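Local atomic coordinates of 4-hydroxy-tetrahydrodipicolinate synthase (Methanocaldococcus jannaschii DSM 2661, PDB entry 2YXG), a protein that probably catalyses the condensation of pyruvate with aspartate beta-semialdehyde to 4-hydroxy-tetrahydrodipicolinate, a step of lysine biosynthesis by the diaminopimelate pathway. Residues 211-214 with 215-219; 81-84 with 85-89. All coordinates share one frame; numbering follows the deposited sequence.

Both interactions are local contacts, each made within one helix of the same TIM-barrel chain. Interaction 2 comes first along the sequence, in helix 81-94 between the parallel strands 71-75 and 98-102. Interaction 1 follows much later, in helix 209-221, which comes directly after strand 199-202. Their centres lie about 34 Å apart on opposite sides of the chain's centre, and with nearest atoms about 25 Å apart they do not touch. The barrel sheet, to which all three strands belong, lies between them. The two sample separate parts of the helical layer, each helix packing its buried residues against neighbouring elements: Phe-212, Met-215 and Val-216 in one, Thr-81, Ala-84, Leu-87 and Ser-88 in the other.

Interaction 1 (211-214 with 215-219); sequences EFVE and MVNYA
A Met-aromatic contact one turn apart, between Phe-212 and Met-215, marks the inner side of helix 209-221, which follows strand 199-202 of the barrel. The two side chains run side by side. Met-215 CE lies over one face of the Phe-212 ring, 4.1 Å from its centroid, as a CH-pi contact, and comes nearest at Phe-212 CE1 (3.7 Å). Met-215 SD stands obliquely to the ring, 5.0 Å from the same centroid. The methionine chain runs out extended and bends only at its last torsion (chi3 81°), which turns the methyl group onto the ring.

In the TIM barrel this buried side is shared: Phe-212 and Val-216 rest on Val-200 of strand 199-202 and on Thr-189 of helix 189-194, while Met-215 meets Ile-230 of helix 224-240. The backbone beneath is regular alpha helix, with four successive i to i+4 bonds, among them the nearly straight one from Val-216 N to Phe-212 O (2.9 Å, 172° at the hydrogen).

On a more open side, Val-213 O takes the Asn-217 N-H (2.9 Å) and also a water, which gives a second, weak bond to Asn-217 OD1. Asn-217 ND2 lies alongside Val-213 CG1 at 3.6 Å. Glu-214 and Tyr-218 also run side by side; Glu-214 OE2 comes within 3.7 Å of Tyr-218 CE2, with the carboxylate and ring planes turned 74° apart.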
loop_
_atom_site.group_PDB
_atom_site.type_symbol
_atom_site.label_atom_id
_atom_site.label_comp_id
_atom_site.label_asym_id
_atom_site.label_seq_id
_atom_site.Cartn_x
_atom_site.Cartn_y
_atom_site.Cartn_z
ATOM N N GLU A 211 22.322 10.233 24.821
ATOM C CA GLU A 211 20.925 10.075 25.151
ATOM C C GLU A 211 20.340 8.766 24.616
ATOM O O GLU A 211 19.655 8.023 25.341
ATOM C CB GLU A 211 20.168 11.292 24.632
ATOM C CG GLU A 211 20.612 12.634 25.264
ATOM C CD GLU A 211 21.853 13.286 24.613
ATOM O OE1 GLU A 211 22.629 12.657 23.830
ATOM O OE2 GLU A 211 22.089 14.472 24.929
ATOM N N PHE A 212 20.613 8.475 23.348
ATOM C CA PHE A 212 20.167 7.216 22.778
ATOM C C PHE A 212 20.744 5.979 23.482
ATOM O O PHE A 212 20.002 5.103 23.818
ATOM C CB PHE A 212 20.431 7.165 21.263
ATOM C CG PHE A 212 19.239 6.676 20.481
ATOM C CD1 PHE A 212 17.997 7.322 20.623
ATOM C CD2 PHE A 212 19.329 5.554 19.664
ATOM C CE1 PHE A 212 16.866 6.871 19.954
ATOM C CE2 PHE A 212 18.182 5.088 18.978
ATOM C CZ PHE A 212 16.963 5.760 19.131
ATOM N N VAL A 213 22.051 5.933 23.716
ATOM C CA VAL A 213 22.655 4.859 24.508
ATOM C C VAL A 213 21.950 4.677 25.843
ATOM O O VAL A 213 21.650 3.555 26.284
ATOM C CB VAL A 213 24.169 5.120 24.758
ATOM C CG1 VAL A 213 24.667 4.348 25.990
ATOM C CG2 VAL A 213 24.979 4.861 23.444
ATOM N N GLU A 214 21.667 5.775 26.507
ATOM C CA GLU A 214 21.080 5.585 27.795
ATOM C C GLU A 214 19.603 5.153 27.692
ATOM O O GLU A 214 19.162 4.304 28.484
ATOM C CB GLU A 214 21.399 6.752 28.730
ATOM C CG GLU A 214 20.511 7.919 28.693
ATOM C CD GLU A 214 20.782 8.872 29.936
ATOM O OE1 GLU A 214 21.940 9.455 30.011
ATOM O OE2 GLU A 214 19.840 8.991 30.816
ATOM N N MET A 215 18.882 5.617 26.654
ATOM C CA MET A 215 17.482 5.187 26.491
ATOM C C MET A 215 17.459 3.672 26.236
ATOM O O MET A 215 16.667 2.946 26.816
ATOM C CB MET A 215 16.819 5.877 25.288
ATOM C CG MET A 215 15.327 5.481 25.085
ATOM S SD MET A 215 14.755 6.001 23.464
ATOM C CE MET A 215 15.425 4.627 22.492
ATOM N N VAL A 216 18.356 3.222 25.360
ATOM C CA VAL A 216 18.502 1.829 25.022
ATOM C C VAL A 216 18.899 0.942 26.208
ATOM O O VAL A 216 18.302 -0.083 26.433
ATOM C CB VAL A 216 19.441 1.685 23.760
ATOM C CG1 VAL A 216 19.759 0.242 23.451
ATOM C CG2 VAL A 216 18.703 2.254 22.546
ATOM N N ASN A 217 19.889 1.366 26.987
ATOM C CA ASN A 217 20.255 0.649 28.227
ATOM C C ASN A 217 19.077 0.553 29.188
ATOM O O ASN A 217 18.886 -0.498 29.814
ATOM C CB ASN A 217 21.446 1.300 28.920
ATOM C CG ASN A 217 22.765 1.002 28.219
ATOM O OD1 ASN A 217 22.893 0.012 27.495
ATOM N ND2 ASN A 217 23.752 1.857 28.438
ATOM N N TYR A 218 18.268 1.620 29.307
ATOM C CA TYR A 218 17.050 1.502 30.165
ATOM C C TYR A 218 16.077 0.455 29.618
ATOM O O TYR A 218 15.551 -0.366 30.371
ATOM C CB TYR A 218 16.277 2.828 30.315
ATOM C CG TYR A 218 16.912 3.830 31.221
ATOM C CD1 TYR A 218 17.381 3.463 32.489
ATOM C CD2 TYR A 218 17.029 5.173 30.817
ATOM C CE1 TYR A 218 17.986 4.408 33.324
ATOM C CE2 TYR A 218 17.612 6.131 31.646
ATOM C CZ TYR A 218 18.089 5.762 32.892
ATOM O OH TYR A 218 18.662 6.754 33.722
ATOM N N ALA A 219 15.807 0.523 28.311
ATOM C CA ALA A 219 14.911 -0.431 27.685
ATOM C C ALA A 219 15.482 -1.855 27.777
ATOM O O ALA A 219 14.718 -2.799 28.001
ATOM C CB ALA A 219 14.606 -0.036 26.220
HETATM O O HOH W 1 22.882 1.265 24.766
#

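Interaction 2 (81-84 with 85-89); sequences TEEA and IELSV
The first turns of helix 81-94, in the beta-alpha-beta unit made with strands 71-75 and 98-102, carry a serine that bonds back to the carbonyl four residues earlier. Ser-88 OG donates to Ala-84 O at 2.6 Å, and Ser-88 N donates to the same oxygen at 3.0 Å. The two donors reach it from opposite faces of the carbonyl plane, the hydroxyl standing 38° out of that plane and so not on a lone pair. Placing OG beside its own backbone N (chi1 -59°) brings the hydroxyl back toward the preceding turn, so that two bonds grip one buried carbonyl. With an alanine here the hydroxyl is gone, and Ala-84 O would probably be left without a donor on the face that OG now serves.

The preceding turn is ordinary alpha helix, Ile-85 N bonding to Thr-81 O and Leu-87 N to Glu-83 O (2.9 Å). Ile-85 sets its CG1 branch, beside its own backbone N, close to the oxygen of the first of these carbonyls, CG1 lying 3.4 Å from Thr-81 O, and its CD1 comes within 4.2 Å of Thr-81 CG2. Glu-83 and Leu-87 run alongside each other, with Glu-83 CG 4.0 Å from Leu-87 CD1; the extended glutamate ends about level with the leucine methyls, where its OE1 is hydrogen-bonded to Ser-78 OG. Glu-86 OE2 has a weak hydrogen bond to His-52 NE2.

Thr-81 and Ala-84 pack on His-117, and Ser-88 on Val-121, both of helix 111-124, while Leu-87 and Ser-88 both reach Ala-76 in the loop that follows strand 71-75; Thr-81 also packs on Leu-266 of a second subunit and makes backbone hydrogen bonds to that subunit, which brings the start of the helix to a subunit interface.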
loop_
_atom_site.group_PDB
_atom_site.type_symbol
_atom_site.label_atom_id
_atom_site.label_comp_id
_atom_site.label_asym_id
_atom_site.label_seq_id
_atom_site.Cartn_x
_atom_site.Cartn_y
_atom_site.Cartn_z
ATOM N N THR A 81 25.081 -10.292 -6.393
ATOM C CA THR A 81 25.686 -11.248 -5.432
ATOM C C THR A 81 27.233 -11.276 -5.483
ATOM O O THR A 81 27.905 -11.298 -4.456
ATOM C CB THR A 81 25.104 -12.645 -5.594
ATOM O OG1 THR A 81 23.666 -12.549 -5.551
ATOM C CG2 THR A 81 25.562 -13.621 -4.449
ATOM N N GLU A 82 27.791 -11.211 -6.684
ATOM C CA GLU A 82 29.245 -11.229 -6.865
ATOM C C GLU A 82 29.888 -10.045 -6.162
ATOM O O GLU A 82 30.940 -10.177 -5.549
ATOM C CB GLU A 82 29.605 -11.248 -8.383
ATOM C CG GLU A 82 31.110 -11.342 -8.702
ATOM C CD GLU A 82 31.442 -11.158 -10.235
ATOM O OE1 GLU A 82 30.664 -11.606 -11.120
ATOM O OE2 GLU A 82 32.498 -10.565 -10.561
ATOM N N GLU A 83 29.258 -8.878 -6.272
ATOM C CA GLU A 83 29.777 -7.701 -5.617
ATOM C C GLU A 83 29.588 -7.772 -4.114
ATOM O O GLU A 83 30.445 -7.246 -3.365
ATOM C CB GLU A 83 29.169 -6.421 -6.219
ATOM C CG GLU A 83 29.570 -5.161 -5.465
ATOM C CD GLU A 83 28.993 -3.857 -6.035
ATOM O OE1 GLU A 83 27.739 -3.680 -6.049
ATOM O OE2 GLU A 83 29.811 -2.965 -6.424
ATOM N N ALA A 84 28.490 -8.403 -3.641
ATOM C CA ALA A 84 28.267 -8.524 -2.163
ATOM C C ALA A 84 29.392 -9.387 -1.523
ATOM O O ALA A 84 29.952 -9.045 -0.475
ATOM C CB ALA A 84 26.796 -9.099 -1.806
ATOM N N ILE A 85 29.763 -10.463 -2.209
ATOM C CA ILE A 85 30.896 -11.328 -1.835
ATOM C C ILE A 85 32.221 -10.557 -1.740
ATOM O O ILE A 85 32.883 -10.520 -0.714
ATOM C CB ILE A 85 31.025 -12.495 -2.855
ATOM C CG1 ILE A 85 29.854 -13.485 -2.689
ATOM C CG2 ILE A 85 32.394 -13.240 -2.728
ATOM C CD1 ILE A 85 29.663 -14.433 -3.954
ATOM N N GLU A 86 32.559 -9.887 -2.828
ATOM C CA GLU A 86 33.705 -9.046 -2.889
ATOM C C GLU A 86 33.773 -8.039 -1.742
ATOM O O GLU A 86 34.819 -7.966 -1.076
ATOM C CB GLU A 86 33.702 -8.344 -4.224
ATOM C CG GLU A 86 35.057 -7.933 -4.675
ATOM C CD GLU A 86 34.991 -6.916 -5.832
ATOM O OE1 GLU A 86 34.167 -7.144 -6.786
ATOM O OE2 GLU A 86 35.762 -5.905 -5.779
ATOM N N LEU A 87 32.689 -7.285 -1.487
ATOM C CA LEU A 87 32.682 -6.302 -0.397
ATOM C C LEU A 87 32.865 -6.958 0.973
ATOM O O LEU A 87 33.495 -6.392 1.864
ATOM C CB LEU A 87 31.386 -5.430 -0.378
ATOM C CG LEU A 87 31.203 -4.441 -1.552
ATOM C CD1 LEU A 87 29.783 -3.885 -1.643
ATOM C CD2 LEU A 87 32.200 -3.287 -1.437
ATOM N N SER A 88 32.287 -8.144 1.125
ATOM C CA SER A 88 32.322 -8.877 2.388
ATOM C C SER A 88 33.724 -9.392 2.684
ATOM O O SER A 88 34.217 -9.268 3.803
ATOM C CB SER A 88 31.329 -10.056 2.343
ATOM O OG SER A 88 29.991 -9.580 2.112
ATOM N N VAL A 89 34.332 -9.991 1.661
ATOM C CA VAL A 89 35.705 -10.494 1.749
ATOM C C VAL A 89 36.638 -9.330 2.095
ATOM O O VAL A 89 37.516 -9.456 2.975
ATOM C CB VAL A 89 36.123 -11.190 0.441
ATOM C CG1 VAL A 89 37.698 -11.381 0.362
ATOM C CG2 VAL A 89 35.378 -12.533 0.302
#